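Local coordinates for teichoic acid biosynthesis protein F (Staphylococcus epidermidis, PDB 3L7I) that belongs to the TagF-like teichoic acid biosynthesis proteins, whose C-terminal part has the two-domain GT-B glycosyltransferase fold, at residues Q522-E527 with L612-D617. Residues are numbered along the deposited sequence; the frame is centred on the assembly and turned at random.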
loop_
_atom_site.group_PDB
_atom_site.type_symbol
_atom_site.label_atom_id
_atom_site.label_comp_id
_atom_site.label_asym_id
_atom_site.label_seq_id
_atom_site.Cartn_x
_atom_site.Cartn_y
_atom_site.Cartn_z
ATOM N N GLN A 522 -24.482 41.397 -48.569
ATOM C CA GLN A 522 -24.120 40.749 -49.819
ATOM C C GLN A 522 -22.627 40.478 -49.966
ATOM O O GLN A 522 -22.238 39.544 -50.653
ATOM C CB GLN A 522 -24.663 41.536 -50.999
ATOM C CG GLN A 522 -26.052 41.100 -51.387
ATOM C CD GLN A 522 -26.035 40.035 -52.475
ATOM O OE1 GLN A 522 -25.253 40.131 -53.430
ATOM N NE2 GLN A 522 -26.910 39.025 -52.354
ATOM N N GLU A 523 -21.793 41.271 -49.309
ATOM C CA GLU A 523 -20.354 41.045 -49.372
ATOM C C GLU A 523 -20.002 39.765 -48.623
ATOM O O GLU A 523 -19.197 38.958 -49.084
ATOM C CB GLU A 523 -19.599 42.235 -48.782
ATOM C CG GLU A 523 -18.125 42.311 -49.159
ATOM C CD GLU A 523 -17.461 43.595 -48.663
ATOM O OE1 GLU A 523 -16.418 43.987 -49.233
ATOM O OE2 GLU A 523 -17.983 44.219 -47.709
ATOM N N TYR A 524 -20.621 39.586 -47.464
ATOM C CA TYR A 524 -20.435 38.392 -46.656
ATOM C C TYR A 524 -20.940 37.160 -47.402
ATOM O O TYR A 524 -20.301 36.107 -47.388
ATOM C CB TYR A 524 -21.176 38.570 -45.329
ATOM C CG TYR A 524 -21.093 37.424 -44.351
ATOM C CD1 TYR A 524 -19.876 36.827 -44.038
ATOM C CD2 TYR A 524 -22.236 36.968 -43.703
ATOM C CE1 TYR A 524 -19.807 35.780 -43.129
ATOM C CE2 TYR A 524 -22.177 35.934 -42.790
ATOM C CZ TYR A 524 -20.961 35.343 -42.508
ATOM O OH TYR A 524 -20.909 34.314 -41.596
ATOM N N LEU A 525 -22.087 37.296 -48.061
ATOM C CA LEU A 525 -22.647 36.170 -48.807
ATOM C C LEU A 525 -21.695 35.796 -49.941
ATOM O O LEU A 525 -21.568 34.621 -50.297
ATOM C CB LEU A 525 -24.058 36.481 -49.326
ATOM C CG LEU A 525 -25.087 36.753 -48.225
ATOM C CD1 LEU A 525 -26.474 36.950 -48.784
ATOM C CD2 LEU A 525 -25.080 35.622 -47.219
ATOM N N ASP A 526 -21.003 36.800 -50.481
ATOM C CA ASP A 526 -20.076 36.582 -51.580
ATOM C C ASP A 526 -18.834 35.818 -51.161
ATOM O O ASP A 526 -18.375 34.947 -51.893
ATOM C CB ASP A 526 -19.692 37.904 -52.240
ATOM C CG ASP A 526 -20.750 38.383 -53.210
ATOM O OD1 ASP A 526 -20.465 39.295 -54.036
ATOM O OD2 ASP A 526 -21.869 37.813 -53.141
ATOM N N GLU A 527 -18.283 36.146 -49.995
ATOM C CA GLU A 527 -17.144 35.391 -49.472
ATOM C C GLU A 527 -17.504 33.911 -49.453
ATOM O O GLU A 527 -16.854 33.078 -50.092
ATOM C CB GLU A 527 -16.805 35.810 -48.044
ATOM C CG GLU A 527 -16.063 37.120 -47.885
ATOM C CD GLU A 527 -15.853 37.490 -46.410
ATOM O OE1 GLU A 527 -15.912 36.569 -45.548
ATOM O OE2 GLU A 527 -15.633 38.698 -46.117
ATOM N N LEU A 612 -23.758 28.136 -44.414
ATOM C CA LEU A 612 -24.372 27.361 -45.479
ATOM C C LEU A 612 -25.877 27.697 -45.607
ATOM O O LEU A 612 -26.415 27.785 -46.722
ATOM C CB LEU A 612 -24.110 25.866 -45.312
ATOM C CG LEU A 612 -22.652 25.447 -45.534
ATOM C CD1 LEU A 612 -22.426 23.950 -45.270
ATOM C CD2 LEU A 612 -22.213 25.824 -46.929
ATOM N N PHE A 613 -26.561 27.926 -44.486
ATOM C CA PHE A 613 -27.969 28.316 -44.588
ATOM C C PHE A 613 -28.101 29.645 -45.306
ATOM O O PHE A 613 -28.917 29.785 -46.217
ATOM C CB PHE A 613 -28.663 28.409 -43.219
ATOM C CG PHE A 613 -28.757 27.108 -42.495
ATOM C CD1 PHE A 613 -28.980 25.931 -43.185
ATOM C CD2 PHE A 613 -28.631 27.062 -41.125
ATOM C CE1 PHE A 613 -29.055 24.730 -42.522
ATOM C CE2 PHE A 613 -28.713 25.865 -40.460
ATOM C CZ PHE A 613 -28.927 24.698 -41.157
ATOM N N LEU A 614 -27.304 30.624 -44.877
ATOM C CA LEU A 614 -27.388 31.989 -45.401
ATOM C C LEU A 614 -27.395 32.012 -46.923
ATOM O O LEU A 614 -28.160 32.739 -47.536
ATOM C CB LEU A 614 -26.231 32.839 -44.891
ATOM C CG LEU A 614 -26.421 33.489 -43.526
ATOM C CD1 LEU A 614 -25.395 34.585 -43.343
ATOM C CD2 LEU A 614 -27.825 34.061 -43.388
ATOM N N ILE A 615 -26.548 31.201 -47.542
ATOM C CA ILE A 615 -26.510 31.190 -48.990
ATOM C C ILE A 615 -27.479 30.181 -49.636
ATOM O O ILE A 615 -27.412 29.960 -50.840
ATOM C CB ILE A 615 -25.072 30.974 -49.524
ATOM C CG1 ILE A 615 -24.611 29.544 -49.241
ATOM C CG2 ILE A 615 -24.115 32.038 -48.974
ATOM C CD1 ILE A 615 -23.286 29.171 -49.903
ATOM N N SER A 616 -28.392 29.593 -48.865
ATOM C CA SER A 616 -29.288 28.572 -49.423
ATOM C C SER A 616 -30.681 29.093 -49.730
ATOM O O SER A 616 -31.343 29.649 -48.847
ATOM C CB SER A 616 -29.433 27.389 -48.474
ATOM O OG SER A 616 -28.235 26.654 -48.356
ATOM N N ASP A 617 -31.128 28.881 -50.969
ATOM C CA ASP A 617 -32.460 29.294 -51.401
ATOM C C ASP A 617 -33.555 28.380 -50.875
ATOM O O ASP A 617 -34.709 28.780 -50.804
ATOM C CB ASP A 617 -32.525 29.388 -52.919
ATOM C CG ASP A 617 -31.637 30.494 -53.466
ATOM O OD1 ASP A 617 -32.000 31.697 -53.325
ATOM O OD2 ASP A 617 -30.568 30.161 -54.030
#
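Leu-614 meets two neighbouring side chains of helix 522-531 at once, Tyr-524 and Leu-525, and its side chain crosses each at about a right angle. Its CB bond is directed at that helix, and the CD1 methyl meets the Tyr-524 ring obliquely, nearest to CE2 at 3.5 Å. The ring is swung over to this methyl because CG stands anti to the backbone N (chi1 -180°), which carries CD2 and CE2 across although the CB bond itself does not aim at the other segment. Beyond the ring, the phenol OH is hydrogen-bonded to Glu-611, so the tyrosine is tied at its polar end and packed along its apolar flank.

Leu-525 contributes chiefly its CD2 methyl, which sits 3.8 Å from Leu-614 CB and 4.1 Å from Ile-615 CG2, bridging two consecutive residues. Ile-615 CG2 also lies 3.9 Å from Leu-525 O, so this methyl borders the helix backbone as well as the leucine tip. The side chains meet each other through apolar atoms, in a small contact that buries 175 Å² in all.

Ile-615 is where the chain leaves helical geometry. Ser-616 OG donates to Leu-612 O at 2.7 Å, back across the end of the helix, while Arg-635 takes up the carbonyls of Leu-614 and Ser-616. The contact thus sets helix 522-531 against the C-terminal end of helix 609-614, just before strand 618-621, in the GT-B domain built on the six-stranded parallel sheet; Leu-515 of helix 513-517 also touches Leu-614, and Asp-617 is hydrogen-bonded to Val-540 of the adjacent strand 539-543 through backbone and carboxylate.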